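Local coordinates for putative 2OG-Fe(II) oxygenase family protein (Caulobacter crescentus CB15, PDB 3OOX) that probably uses iron(II) and 2-oxoglutarate in oxygenase chemistry, perhaps forming ethylene from 2-oxoglutarate and oxidising L-arginine alongside, at residues 31-35 with 208-213; 38-43 with 137-141; 100-104 with 131-136; 110-115 with 271-275; 229-233 with 243-248. One frame throughout, in Å; residues are numbered along the deposited sequence.

Contact 1: 31-35 with 208-213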
# COMPACT_ATOMS: atom_id res chain seq x y z
N GLU A 31 2.83 -7.53 14.44
CA GLU A 31 1.88 -8.13 15.37
C GLU A 31 1.38 -7.09 16.40
O GLU A 31 0.21 -7.11 16.79
CB GLU A 31 2.45 -9.36 16.07
CG GLU A 31 1.38 -10.09 16.87
CD GLU A 31 1.84 -11.39 17.52
OE1 GLU A 31 2.93 -11.91 17.18
OE2 GLU A 31 1.07 -11.92 18.36
N ARG A 32 2.26 -6.19 16.82
CA ARG A 32 1.93 -5.18 17.84
C ARG A 32 1.07 -4.05 17.26
O ARG A 32 0.09 -3.63 17.89
CB ARG A 32 3.22 -4.62 18.46
CG ARG A 32 3.06 -3.46 19.45
CD ARG A 32 2.28 -3.80 20.67
NE ARG A 32 2.10 -2.57 21.46
CZ ARG A 32 1.11 -1.68 21.27
NH1 ARG A 32 0.17 -1.87 20.33
NH2 ARG A 32 1.09 -0.59 22.03
N TYR A 33 1.47 -3.55 16.10
CA TYR A 33 0.96 -2.28 15.57
C TYR A 33 0.23 -2.41 14.22
O TYR A 33 -0.43 -1.45 13.81
CB TYR A 33 2.09 -1.28 15.37
CG TYR A 33 2.78 -0.83 16.64
CD1 TYR A 33 2.08 -0.08 17.58
CD2 TYR A 33 4.12 -1.14 16.90
CE1 TYR A 33 2.69 0.34 18.77
CE2 TYR A 33 4.74 -0.71 18.08
CZ TYR A 33 4.02 0.01 18.99
OH TYR A 33 4.63 0.44 20.17
N GLY A 34 0.38 -3.55 13.55
CA GLY A 34 -0.05 -3.72 12.17
C GLY A 34 0.85 -3.05 11.15
O GLY A 34 0.55 -3.06 9.97
N PHE A 35 1.97 -2.51 11.62
CA PHE A 35 2.89 -1.66 10.84
C PHE A 35 4.32 -2.02 11.20
O PHE A 35 4.60 -2.38 12.35
CB PHE A 35 2.70 -0.17 11.15
CG PHE A 35 1.63 0.52 10.31
CD1 PHE A 35 0.29 0.39 10.64
CD2 PHE A 35 1.97 1.29 9.22
CE1 PHE A 35 -0.68 1.00 9.89
CE2 PHE A 35 1.00 1.93 8.48
CZ PHE A 35 -0.34 1.78 8.83
N LEU A 208 1.76 10.60 8.91
CA LEU A 208 1.12 9.29 9.04
C LEU A 208 0.98 8.92 10.50
O LEU A 208 1.91 9.08 11.30
CB LEU A 208 1.94 8.22 8.31
CG LEU A 208 1.41 6.78 8.37
CD1 LEU A 208 0.05 6.57 7.65
CD2 LEU A 208 2.48 5.86 7.76
N GLU A 209 -0.21 8.45 10.88
CA GLU A 209 -0.46 8.01 12.22
C GLU A 209 -1.24 6.70 12.22
O GLU A 209 -2.08 6.49 11.35
CB GLU A 209 -1.26 9.05 12.98
CG GLU A 209 -0.57 10.42 13.03
CD GLU A 209 -1.26 11.41 13.94
OE1 GLU A 209 -2.48 11.24 14.20
OE2 GLU A 209 -0.57 12.39 14.39
N VAL A 210 -0.95 5.83 13.18
CA VAL A 210 -1.69 4.57 13.34
C VAL A 210 -2.50 4.61 14.62
O VAL A 210 -2.02 5.09 15.65
CB VAL A 210 -0.75 3.34 13.37
CG1 VAL A 210 0.32 3.41 14.48
CG2 VAL A 210 -1.54 2.02 13.44
N LEU A 211 -3.73 4.11 14.56
CA LEU A 211 -4.54 4.04 15.76
C LEU A 211 -4.12 2.85 16.61
O LEU A 211 -4.21 1.67 16.18
CB LEU A 211 -6.02 3.92 15.36
CG LEU A 211 -7.01 3.97 16.51
CD1 LEU A 211 -7.02 5.36 17.15
CD2 LEU A 211 -8.41 3.62 15.99
N ASP A 212 -3.64 3.12 17.83
CA ASP A 212 -3.23 2.05 18.73
C ASP A 212 -4.45 1.39 19.37
O ASP A 212 -5.57 1.92 19.32
CB ASP A 212 -2.28 2.58 19.82
CG ASP A 212 -1.42 1.49 20.45
OD1 ASP A 212 -1.46 0.32 20.02
OD2 ASP A 212 -0.69 1.83 21.40
N ARG A 213 -4.22 0.24 20.01
CA ARG A 213 -5.31 -0.54 20.61
C ARG A 213 -6.12 0.25 21.63
O ARG A 213 -7.31 0.02 21.79
CB ARG A 213 -4.74 -1.78 21.28
CG ARG A 213 -4.07 -2.76 20.33
CD ARG A 213 -3.82 -4.11 20.99
NE ARG A 213 -5.06 -4.85 21.22
CZ ARG A 213 -5.18 -5.91 22.03
NH1 ARG A 213 -4.12 -6.38 22.68
NH2 ARG A 213 -6.36 -6.50 22.17
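The guanidinium of Arg32 presents its outer edge to the carboxylate of Asp212, the two planes only 18° apart, and one of its faces has Tyr33 CE1 over its centre. Arg32 CG, anti to the backbone N (chi1 174°), lies over the centre of one face of the Tyr33 ring; the bend at chi2 (62°) then directs the rest of the chain toward Asp212. At the edge of the Phe35 ring lies Tyr33 O, whereas Val210 CG2 and Leu208 CD2 approach that ring obliquely.

The salt bridge is end-on and two-pronged. Arg32 NH1 donates to Asp212 OD1 at 2.7 Å, and Arg32 NH2 to Asp212 OD2 at 3.1 Å, each oxygen using its syn lone pair. Asp212 OD1 also accepts a weak bond from Arg213 N. Beneath this pair, Val210 CG2 touches Phe35 CD1 at 3.7 Å, and Leu208 CD2 reaches Phe35 CE2 at 4.3 Å. Thr246 OG1 hydrogen-bonds Tyr33 O, and His248 meets Phe35 edge-to-face.

The end of helix 19-33 is thus joined to strand 208-211 of the four-stranded sheet by a charged clamp outside and apolar contact inside; the near-coplanar grip probably fixes the rotation of the guanidinium.

Contact 2: 38-43 with 137-141. With EDO (1,2-ethanediol), chain E.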
# COMPACT_ATOMS: atom_id res chain seq x y z
N LEU A 38 10.95 -0.14 7.70
CA LEU A 38 12.11 -0.84 7.11
C LEU A 38 13.10 0.20 6.58
O LEU A 38 12.78 0.99 5.70
CB LEU A 38 11.65 -1.75 5.97
CG LEU A 38 12.73 -2.57 5.28
CD1 LEU A 38 13.16 -3.63 6.23
CD2 LEU A 38 12.18 -3.21 4.02
N SER A 39 14.31 0.21 7.15
CA SER A 39 15.36 1.14 6.74
C SER A 39 16.39 0.42 5.86
O SER A 39 16.34 -0.81 5.72
CB SER A 39 16.02 1.71 7.98
OG SER A 39 16.60 0.68 8.75
N ASP A 40 17.26 1.19 5.22
CA ASP A 40 18.40 0.66 4.45
C ASP A 40 17.95 -0.29 3.33
O ASP A 40 18.55 -1.35 3.13
CB ASP A 40 19.40 -0.05 5.37
CG ASP A 40 19.94 0.82 6.47
OD1 ASP A 40 20.13 2.04 6.23
OD2 ASP A 40 20.18 0.28 7.57
N TYR A 41 16.93 0.10 2.57
CA TYR A 41 16.46 -0.74 1.45
C TYR A 41 17.50 -0.70 0.35
O TYR A 41 18.35 0.20 0.30
CB TYR A 41 15.07 -0.34 0.93
CG TYR A 41 14.84 1.13 0.56
CD1 TYR A 41 15.57 1.76 -0.44
CD2 TYR A 41 13.84 1.87 1.20
CE1 TYR A 41 15.32 3.09 -0.80
CE2 TYR A 41 13.58 3.19 0.85
CZ TYR A 41 14.32 3.80 -0.15
OH TYR A 41 14.06 5.12 -0.50
N ASP A 42 17.44 -1.68 -0.55
CA ASP A 42 18.46 -1.76 -1.60
C ASP A 42 17.94 -1.31 -2.95
O ASP A 42 18.65 -1.44 -3.96
CB ASP A 42 19.06 -3.19 -1.67
CG ASP A 42 18.06 -4.23 -2.07
OD1 ASP A 42 16.84 -3.94 -2.08
OD2 ASP A 42 18.50 -5.37 -2.37
N LEU A 43 16.72 -0.75 -2.97
CA LEU A 43 16.13 -0.22 -4.19
C LEU A 43 16.99 0.93 -4.68
O LEU A 43 17.42 1.74 -3.91
CB LEU A 43 14.72 0.31 -3.95
CG LEU A 43 13.56 -0.67 -3.78
CD1 LEU A 43 13.65 -1.48 -2.49
CD2 LEU A 43 12.28 0.17 -3.81
N SER A 137 9.68 -3.17 -8.56
CA SER A 137 10.62 -3.05 -7.46
C SER A 137 9.95 -3.17 -6.09
O SER A 137 10.45 -3.83 -5.19
CB SER A 137 11.33 -1.71 -7.56
OG SER A 137 12.20 -1.55 -6.48
N LEU A 138 8.82 -2.48 -5.94
CA LEU A 138 8.08 -2.55 -4.67
C LEU A 138 7.42 -3.92 -4.50
O LEU A 138 7.33 -4.42 -3.38
CB LEU A 138 7.08 -1.41 -4.58
CG LEU A 138 7.73 -0.04 -4.37
CD1 LEU A 138 6.71 1.08 -4.55
CD2 LEU A 138 8.40 0.07 -3.01
N ASP A 139 6.96 -4.51 -5.60
CA ASP A 139 6.38 -5.87 -5.55
C ASP A 139 7.46 -6.85 -5.08
O ASP A 139 7.19 -7.74 -4.26
CB ASP A 139 5.83 -6.31 -6.92
CG ASP A 139 4.89 -7.48 -6.83
OD1 ASP A 139 4.07 -7.53 -5.89
OD2 ASP A 139 4.96 -8.37 -7.72
N GLY A 140 8.67 -6.66 -5.60
CA GLY A 140 9.80 -7.52 -5.16
C GLY A 140 10.18 -7.38 -3.69
O GLY A 140 10.41 -8.37 -2.99
N MSE A 141 10.24 -6.14 -3.23
CA MSE A 141 10.55 -5.89 -1.83
C MSE A 141 9.44 -6.45 -0.94
O MSE A 141 9.68 -7.03 0.12
CB MSE A 141 10.81 -4.41 -1.56
CG MSE A 141 11.02 -4.14 -0.11
SE MSE A 141 12.52 -5.13 0.65
CE MSE A 141 13.91 -3.89 0.07
C1 EDO E . 18.06 -9.93 -1.81
O1 EDO E . 17.78 -10.01 -3.21
C2 EDO E . 18.69 -8.59 -1.49
O2 EDO E . 17.74 -7.54 -1.75
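Leu38, at the end of strand 35-39, and Leu43, in the loop that leads on to helix 45-59, pack against the long helix 127-152, largely on the selenomethionine Met141. CG of Met141 stands anti to the backbone N (chi1 176°), and the chain then turns at chi2 and again at chi3, which swings the methyl CE in among the loop residues. Met141 SE meets Leu38 CD2 tip to tip at 3.9 Å. Beyond it, CE of Met141 lies 3.8 Å from Tyr41 CB and 3.6 Å from Asp42 OD1.

This helix rests on the larger sheet of the double-stranded beta-helix fold expected of the family: Met141 also touches Leu199 and Leu227, and Leu138 touches Leu227 and Phe267. Phe12 fills in beside Leu38, Asp42 and Met141.

Leu43 brings its two methyls to different helix residues; in the conformer described, CD1 is 3.5 Å from Met141 CE and CD2 4.0 Å from Leu138 CD2, the two leucines crossing at about a right angle. Leu43 and Ser137 each have a second conformer, and the very close approach of Ser137 OG to the leucine is therefore doubtful. The Tyr41 ring runs off from the helix, and its hydroxyl hydrogen-bonds Gln45. Asp42 has an ethanediol at its OD2, probably from the crystallisation liquor and also hydrogen-bonded to Lys144 NZ; the modelled separation is improbably short.

Contact 3: 100-104 with 131-136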
# COMPACT_ATOMS: atom_id res chain seq x y z
N HIS A 100 -3.55 5.19 -11.12
CA HIS A 100 -3.41 3.81 -10.71
C HIS A 100 -2.87 2.92 -11.82
O HIS A 100 -3.39 2.93 -12.94
CB HIS A 100 -4.75 3.25 -10.26
CG HIS A 100 -5.19 3.81 -8.94
ND1 HIS A 100 -6.42 4.38 -8.75
CD2 HIS A 100 -4.54 3.89 -7.76
CE1 HIS A 100 -6.52 4.78 -7.49
NE2 HIS A 100 -5.39 4.50 -6.87
N MSE A 101 -1.83 2.17 -11.46
CA MSE A 101 -1.26 1.16 -12.33
C MSE A 101 -1.50 -0.19 -11.69
O MSE A 101 -1.10 -0.41 -10.55
CB MSE A 101 0.25 1.38 -12.51
CG MSE A 101 0.90 0.31 -13.41
SE MSE A 101 2.83 0.36 -13.31
CE MSE A 101 3.12 -1.47 -13.99
N GLY A 102 -2.12 -1.09 -12.46
CA GLY A 102 -2.26 -2.49 -12.07
C GLY A 102 -1.19 -3.35 -12.69
O GLY A 102 -0.27 -2.86 -13.34
N ARG A 103 -1.34 -4.67 -12.56
CA ARG A 103 -0.38 -5.61 -13.15
C ARG A 103 -0.50 -5.66 -14.66
O ARG A 103 -1.61 -5.75 -15.16
CB ARG A 103 -0.61 -7.02 -12.59
CG ARG A 103 0.53 -7.96 -13.02
CD ARG A 103 0.55 -9.25 -12.24
NE ARG A 103 0.97 -9.04 -10.85
CZ ARG A 103 2.18 -8.79 -10.41
NH1 ARG A 103 3.22 -8.79 -11.23
NH2 ARG A 103 2.36 -8.60 -9.11
N ASP A 104 0.64 -5.65 -15.34
CA ASP A 104 0.70 -5.94 -16.78
C ASP A 104 0.77 -7.45 -16.91
O ASP A 104 1.77 -8.07 -16.50
CB ASP A 104 1.95 -5.36 -17.44
CG ASP A 104 1.84 -3.88 -17.77
OD1 ASP A 104 0.75 -3.42 -18.17
OD2 ASP A 104 2.88 -3.19 -17.66
N VAL A 131 7.70 4.19 -14.14
CA VAL A 131 6.66 3.82 -13.17
C VAL A 131 6.54 2.27 -13.09
O VAL A 131 6.30 1.70 -12.01
CB VAL A 131 5.32 4.50 -13.52
CG1 VAL A 131 4.17 4.04 -12.61
CG2 VAL A 131 5.43 6.00 -13.42
N SER A 132 6.68 1.58 -14.23
CA SER A 132 6.63 0.11 -14.21
C SER A 132 7.79 -0.45 -13.39
O SER A 132 7.62 -1.41 -12.66
CB SER A 132 6.64 -0.49 -15.64
OG SER A 132 5.47 -0.18 -16.36
N TRP A 133 8.98 0.17 -13.50
CA TRP A 133 10.12 -0.26 -12.69
C TRP A 133 9.76 -0.18 -11.19
O TRP A 133 10.08 -1.07 -10.42
CB TRP A 133 11.38 0.57 -12.96
CG TRP A 133 12.53 0.18 -12.06
CD1 TRP A 133 13.50 -0.77 -12.33
CD2 TRP A 133 12.82 0.68 -10.74
NE1 TRP A 133 14.37 -0.87 -11.28
CE2 TRP A 133 13.98 -0.02 -10.28
CE3 TRP A 133 12.23 1.63 -9.89
CZ2 TRP A 133 14.54 0.22 -9.03
CZ3 TRP A 133 12.79 1.85 -8.64
CH2 TRP A 133 13.94 1.15 -8.22
N LEU A 134 9.09 0.90 -10.80
CA LEU A 134 8.77 1.09 -9.40
C LEU A 134 7.75 0.06 -8.90
O LEU A 134 7.89 -0.48 -7.78
CB LEU A 134 8.29 2.53 -9.13
CG LEU A 134 8.04 2.90 -7.65
CD1 LEU A 134 9.26 2.76 -6.78
CD2 LEU A 134 7.46 4.32 -7.52
N TYR A 135 6.76 -0.23 -9.73
CA TYR A 135 5.75 -1.27 -9.46
C TYR A 135 6.45 -2.61 -9.14
O TYR A 135 6.24 -3.22 -8.10
CB TYR A 135 4.81 -1.43 -10.67
CG TYR A 135 3.69 -2.45 -10.51
CD1 TYR A 135 3.96 -3.81 -10.49
CD2 TYR A 135 2.37 -2.05 -10.33
CE1 TYR A 135 2.99 -4.74 -10.35
CE2 TYR A 135 1.34 -3.00 -10.17
CZ TYR A 135 1.67 -4.36 -10.17
OH TYR A 135 0.69 -5.29 -9.97
N ASN A 136 7.33 -2.99 -10.05
CA ASN A 136 7.98 -4.29 -9.90
C ASN A 136 9.02 -4.30 -8.78
O ASN A 136 9.20 -5.32 -8.10
CB ASN A 136 8.58 -4.72 -11.25
CG ASN A 136 7.51 -5.06 -12.28
OD1 ASN A 136 7.49 -4.48 -13.38
ND2 ASN A 136 6.60 -5.95 -11.92
O HOH W 1 4.92 -1.80 -18.16
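Tyr135 reaches from helix 127-152 across to residues 101-103, on and after strand 97-101, and nearly every atom of its side chain meets Met101, Gly102 or Arg103. CB starts against the selenomethionine, 3.8 Å from Met101 SE, with CG anti to the backbone N (chi1 -179°), which carries the ring out toward 101-103. Tyr135 CG then touches Met101 CE at 3.7 Å. The selenium stands obliquely to the ring, 54° off its normal, in a Met-aromatic contact. Farther out, Tyr135 CE2 meets two carbonyl oxygens at 3.6 Å each, Met101 O near the ring plane and Gly102 O from an oblique direction, while CZ passes by Arg103 CA.

At the tip, Tyr135 OH comes within 3.4 Å of Arg103 CB and lies over one face of the Arg103 guanidinium, offset toward its rim, the guanidinium plane 82° from the ring. The hydroxyl finds its hydrogen bond at Ser169 O. Arg103 is fixed from other sides, by Gly167 O at NE and by a salt bridge from NH2 to Asp139.

Met101 itself runs extended, and its SE also lies 4.0 Å from Val131 CG1. A phenylalanine in place of Tyr135 would probably leave Ser169 O without its donor and the face of the Arg103 guanidinium without the oxygen beside it.

Apolar contact thus dominates near the helix, round CB and CG, and polar contact at the far end: the buried hydroxyl is satisfied by a carbonyl, and its oxygen lies where the arginine charge would be expected to polarise it.

Contact 4: 110-115 with 271-275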
# COMPACT_ATOMS: atom_id res chain seq x y z
N ARG A 110 -5.14 -15.87 -17.79
CA ARG A 110 -6.45 -16.25 -17.28
C ARG A 110 -7.11 -15.13 -16.46
O ARG A 110 -8.33 -15.14 -16.30
CB ARG A 110 -6.39 -17.51 -16.43
CG ARG A 110 -5.67 -17.35 -15.11
CD ARG A 110 -5.25 -18.70 -14.49
NE ARG A 110 -4.73 -18.57 -13.15
CZ ARG A 110 -3.50 -18.19 -12.82
NH1 ARG A 110 -2.62 -17.95 -13.79
NH2 ARG A 110 -3.13 -18.09 -11.53
N PHE A 111 -6.32 -14.21 -15.90
CA PHE A 111 -6.87 -13.11 -15.09
C PHE A 111 -7.35 -11.92 -15.92
O PHE A 111 -7.96 -11.00 -15.37
CB PHE A 111 -5.88 -12.59 -14.03
CG PHE A 111 -5.50 -13.57 -12.95
CD1 PHE A 111 -6.23 -14.75 -12.68
CD2 PHE A 111 -4.42 -13.27 -12.16
CE1 PHE A 111 -5.82 -15.57 -11.65
CE2 PHE A 111 -4.01 -14.06 -11.15
CZ PHE A 111 -4.71 -15.22 -10.88
N ARG A 112 -7.10 -11.91 -17.23
CA ARG A 112 -7.47 -10.77 -18.03
C ARG A 112 -8.99 -10.48 -18.00
O ARG A 112 -9.39 -9.33 -18.15
CB ARG A 112 -6.98 -10.92 -19.46
CG ARG A 112 -5.49 -10.72 -19.58
CD ARG A 112 -4.96 -10.93 -21.01
NE ARG A 112 -3.74 -10.17 -21.07
CZ ARG A 112 -3.69 -8.86 -21.31
NH1 ARG A 112 -4.79 -8.19 -21.65
NH2 ARG A 112 -2.53 -8.22 -21.24
N ALA A 113 -9.81 -11.51 -17.83
CA ALA A 113 -11.26 -11.30 -17.79
C ALA A 113 -11.72 -10.42 -16.63
O ALA A 113 -12.80 -9.81 -16.71
CB ALA A 113 -11.99 -12.63 -17.78
N HIS A 114 -10.93 -10.32 -15.55
CA HIS A 114 -11.33 -9.47 -14.42
C HIS A 114 -10.29 -8.43 -14.01
O HIS A 114 -10.57 -7.58 -13.16
CB HIS A 114 -11.73 -10.29 -13.21
CG HIS A 114 -10.55 -10.90 -12.48
ND1 HIS A 114 -9.94 -12.06 -12.93
CD2 HIS A 114 -9.90 -10.53 -11.36
CE1 HIS A 114 -8.95 -12.36 -12.11
NE2 HIS A 114 -8.90 -11.45 -11.16
N MSE A 115 -9.10 -8.45 -14.63
CA MSE A 115 -8.05 -7.46 -14.37
C MSE A 115 -7.77 -6.67 -15.62
O MSE A 115 -7.26 -7.19 -16.63
CB MSE A 115 -6.76 -8.16 -13.91
CG MSE A 115 -6.85 -8.58 -12.49
SE MSE A 115 -5.43 -9.70 -11.84
CE MSE A 115 -3.94 -8.60 -12.28
N PHE A 271 -2.79 -10.65 -2.97
CA PHE A 271 -2.67 -12.03 -3.35
C PHE A 271 -3.16 -12.21 -4.83
O PHE A 271 -3.91 -11.42 -5.39
CB PHE A 271 -3.55 -12.93 -2.48
CG PHE A 271 -3.09 -13.10 -1.07
CD1 PHE A 271 -1.80 -13.48 -0.78
CD2 PHE A 271 -3.98 -12.96 -0.00
CE1 PHE A 271 -1.37 -13.65 0.52
CE2 PHE A 271 -3.56 -13.20 1.31
CZ PHE A 271 -2.24 -13.50 1.57
N ALA A 272 -2.74 -13.31 -5.44
CA ALA A 272 -3.34 -13.83 -6.65
C ALA A 272 -4.86 -13.98 -6.50
O ALA A 272 -5.36 -14.46 -5.48
CB ALA A 272 -2.72 -15.19 -6.97
N SER A 273 -5.58 -13.57 -7.53
CA SER A 273 -7.04 -13.57 -7.54
C SER A 273 -7.67 -14.91 -7.19
O SER A 273 -8.65 -14.98 -6.46
CB SER A 273 -7.55 -13.16 -8.91
OG SER A 273 -7.22 -11.83 -9.15
N ASP A 274 -7.07 -15.98 -7.70
CA ASP A 274 -7.52 -17.33 -7.44
C ASP A 274 -6.94 -18.04 -6.21
O ASP A 274 -7.18 -19.25 -6.01
CB ASP A 274 -7.33 -18.19 -8.72
CG ASP A 274 -5.89 -18.28 -9.21
OD1 ASP A 274 -5.00 -17.71 -8.55
OD2 ASP A 274 -5.63 -19.00 -10.24
N TYR A 275 -6.18 -17.31 -5.38
CA TYR A 275 -5.61 -17.87 -4.17
C TYR A 275 -6.74 -18.04 -3.14
O TYR A 275 -7.44 -17.08 -2.81
CB TYR A 275 -4.54 -16.97 -3.59
CG TYR A 275 -4.01 -17.45 -2.27
CD1 TYR A 275 -3.35 -18.66 -2.17
CD2 TYR A 275 -4.12 -16.68 -1.11
CE1 TYR A 275 -2.85 -19.11 -0.98
CE2 TYR A 275 -3.61 -17.11 0.08
CZ TYR A 275 -2.97 -18.32 0.15
OH TYR A 275 -2.45 -18.77 1.36
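Phe111 stands between two polar pairs, with Arg110 and Asp274 to one side and His114 and Ser273 to the other. Its CG lies anti to the carbonyl carbon (chi1 -65°), which sends the ring toward the type I turn from Ala272 to Tyr275. Ser273 CB sits over one face in a CH-pi contact, 13° off the ring normal, and the carboxylate of Asp274 comes to the ring edge, where Phe111 CZ is 3.4 Å from Asp274 OD1.

Arg110 begins with CG wedged between its backbone N and carbonyl carbon, then runs extended to NE and turns one face of its guanidinium to Phe111 CD1, which lies toward the rim. It grips Asp274 side-on: NE donates to Asp274 OD2 at 3.1 Å and NH2 of Arg110 to the same OD2 at 3.0 Å, both from one face of the carboxylate. His114, with a similar first torsion (75°), brings its NE2 to Ser273 OG at 2.6 Å, the oxygen lying in the imidazole plane. Phe111 O accepts from both His114 N and Met115 N.

Replacing Phe111 with a serine would be likely to open a gap under Ser273 CB and leave the arginine and aspartate without the ring that backs them.

The weakly positive rim of the phenylalanine probably helps the arginine to balance the carboxylate, so that two loops without regular structure are pinned by charge, hydrogen bond and ring together.

Contact 5: 229-233 with 243-248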
# COMPACT_ATOMS: atom_id res chain seq x y z
N ILE A 229 5.50 -0.17 6.14
CA ILE A 229 4.75 -1.30 5.64
C ILE A 229 3.63 -1.64 6.60
O ILE A 229 3.83 -1.63 7.80
CB ILE A 229 5.64 -2.52 5.47
CG1 ILE A 229 6.86 -2.16 4.60
CG2 ILE A 229 4.83 -3.70 4.84
CD1 ILE A 229 8.08 -2.97 4.85
N ASN A 230 2.44 -1.92 6.07
CA ASN A 230 1.30 -2.34 6.92
C ASN A 230 0.60 -3.59 6.40
O ASN A 230 0.54 -3.85 5.19
CB ASN A 230 0.27 -1.22 7.16
CG ASN A 230 -0.41 -0.75 5.90
OD1 ASN A 230 0.22 -0.09 5.07
ND2 ASN A 230 -1.72 -1.07 5.74
N ILE A 231 0.07 -4.34 7.36
CA ILE A 231 -0.75 -5.51 7.12
C ILE A 231 -2.12 -5.06 6.59
O ILE A 231 -2.69 -4.10 7.12
CB ILE A 231 -0.99 -6.27 8.45
CG1 ILE A 231 0.36 -6.62 9.12
CG2 ILE A 231 -1.93 -7.52 8.23
CD1 ILE A 231 1.24 -7.57 8.32
N GLY A 232 -2.66 -5.76 5.58
CA GLY A 232 -4.00 -5.50 5.09
C GLY A 232 -4.95 -6.62 5.46
O GLY A 232 -4.53 -7.69 5.96
N ASP A 233 -6.23 -6.42 5.15
CA ASP A 233 -7.25 -7.31 5.62
C ASP A 233 -7.07 -8.74 5.08
O ASP A 233 -7.47 -9.67 5.80
CB ASP A 233 -8.64 -6.83 5.20
CG ASP A 233 -9.07 -5.57 5.92
OD1 ASP A 233 -8.43 -5.15 6.91
OD2 ASP A 233 -10.08 -5.00 5.48
N LEU A 243 -2.01 -11.31 12.94
CA LEU A 243 -1.44 -10.06 12.45
C LEU A 243 -2.58 -9.10 12.10
O LEU A 243 -3.37 -9.39 11.20
CB LEU A 243 -0.55 -10.29 11.22
CG LEU A 243 0.62 -11.27 11.41
CD1 LEU A 243 1.48 -11.38 10.17
CD2 LEU A 243 1.52 -10.87 12.60
N PRO A 244 -2.67 -7.96 12.80
CA PRO A 244 -3.85 -7.09 12.65
C PRO A 244 -3.69 -6.11 11.48
O PRO A 244 -2.58 -5.62 11.24
CB PRO A 244 -3.87 -6.32 13.95
CG PRO A 244 -2.38 -6.22 14.34
CD PRO A 244 -1.79 -7.52 13.91
N SER A 245 -4.79 -5.87 10.76
CA SER A 245 -4.90 -4.81 9.77
C SER A 245 -5.44 -3.60 10.52
O SER A 245 -6.58 -3.59 10.98
CB SER A 245 -5.83 -5.21 8.67
OG SER A 245 -5.96 -4.15 7.76
N THR A 246 -4.59 -2.60 10.70
CA THR A 246 -4.93 -1.51 11.59
C THR A 246 -5.33 -0.22 10.86
O THR A 246 -5.03 -0.02 9.67
CB THR A 246 -3.77 -1.28 12.58
OG1 THR A 246 -2.58 -1.01 11.87
CG2 THR A 246 -3.58 -2.56 13.39
N VAL A 247 -6.02 0.63 11.60
CA VAL A 247 -6.57 1.88 11.10
C VAL A 247 -5.49 2.94 11.17
O VAL A 247 -4.74 3.05 12.17
CB VAL A 247 -7.80 2.28 11.94
CG1 VAL A 247 -8.25 3.69 11.60
CG2 VAL A 247 -8.92 1.26 11.71
N HIS A 248 -5.36 3.68 10.08
CA HIS A 248 -4.39 4.75 10.00
C HIS A 248 -4.93 5.98 9.28
O HIS A 248 -5.96 5.93 8.62
CB HIS A 248 -3.10 4.23 9.33
CG HIS A 248 -3.30 3.52 8.04
ND1 HIS A 248 -3.73 2.21 7.95
CD2 HIS A 248 -3.04 3.91 6.77
CE1 HIS A 248 -3.77 1.85 6.68
NE2 HIS A 248 -3.33 2.85 5.95
O HOH W 2 -4.66 -1.55 7.30
O HOH W 3 -2.21 -2.54 9.20
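Ser245 and Asp233 make the direct polar link: Ser245 OG, anti to its own backbone N (chi1 177°), donates to Asp233 OD1 at 2.8 Å, arriving on the anti side and 31° out of the carboxylate plane. Next to it, Ile231 O receives a CA-H...O contact from Ser245. Ile231 CB is pressed against Pro244 O at 3.3 Å, and its CD1 reaches Leu243 CD1 at 4.2 Å; Leu243 O is buried here with no polar partner. Asn230 ND2 lies 3.7 Å from His248 CE1, the amide and imidazole planes 61° apart.

Water fills the angle between the segments. One molecule accepts from Thr246 N at 2.8 Å and lies close to Ile231 O; another lies 2.9 Å from Ser245 OG and also near Thr246 O. That carbonyl accepts from His248 ND1 at 3.1 Å, which probably fixes the turn of the ring.

A second shell sets these groups. Arg305 pairs with Asp233 OD2, Glu236 accepts from Ser245 N, and Asp193 takes Asn230 ND2. His191 meets the His248 ring edge-to-face; His191, Asp193 and His248 fit the His-X-Asp...His pattern that binds iron in this family.

Gly232 occupies the N-cap position of helix 233-238, where strand 227-231 ends. That strand runs between 35-39 and 197-201 in the larger sheet, whereas His248 opens strand 248-250, between 188-191 and 208-211 in the four-stranded one.

In the fold
Contacts 1 and 5 adjoin, with centres about 7 Å apart, and together tie the two sheets near the probable iron site, helped by a probable hydrogen bond from Leu211 N to Val247 O. Contact 5, partly buried with no exposed touching residue, relies on one direct hydrogen bond and on waters, while contact 1 adds a salt bridge at the exposed rim. Contacts 2 and 3 share helix 127-152 and the larger sheet, and a salt bridge joins them; both have a selenomethionine in the packing, but contact 3 adds a tyrosine and an arginine guanidinium. Contact 4 lies farther from the chain's centre, links two loops through charged and polar groups, and touches contact 3 where Met115 packs on Arg103.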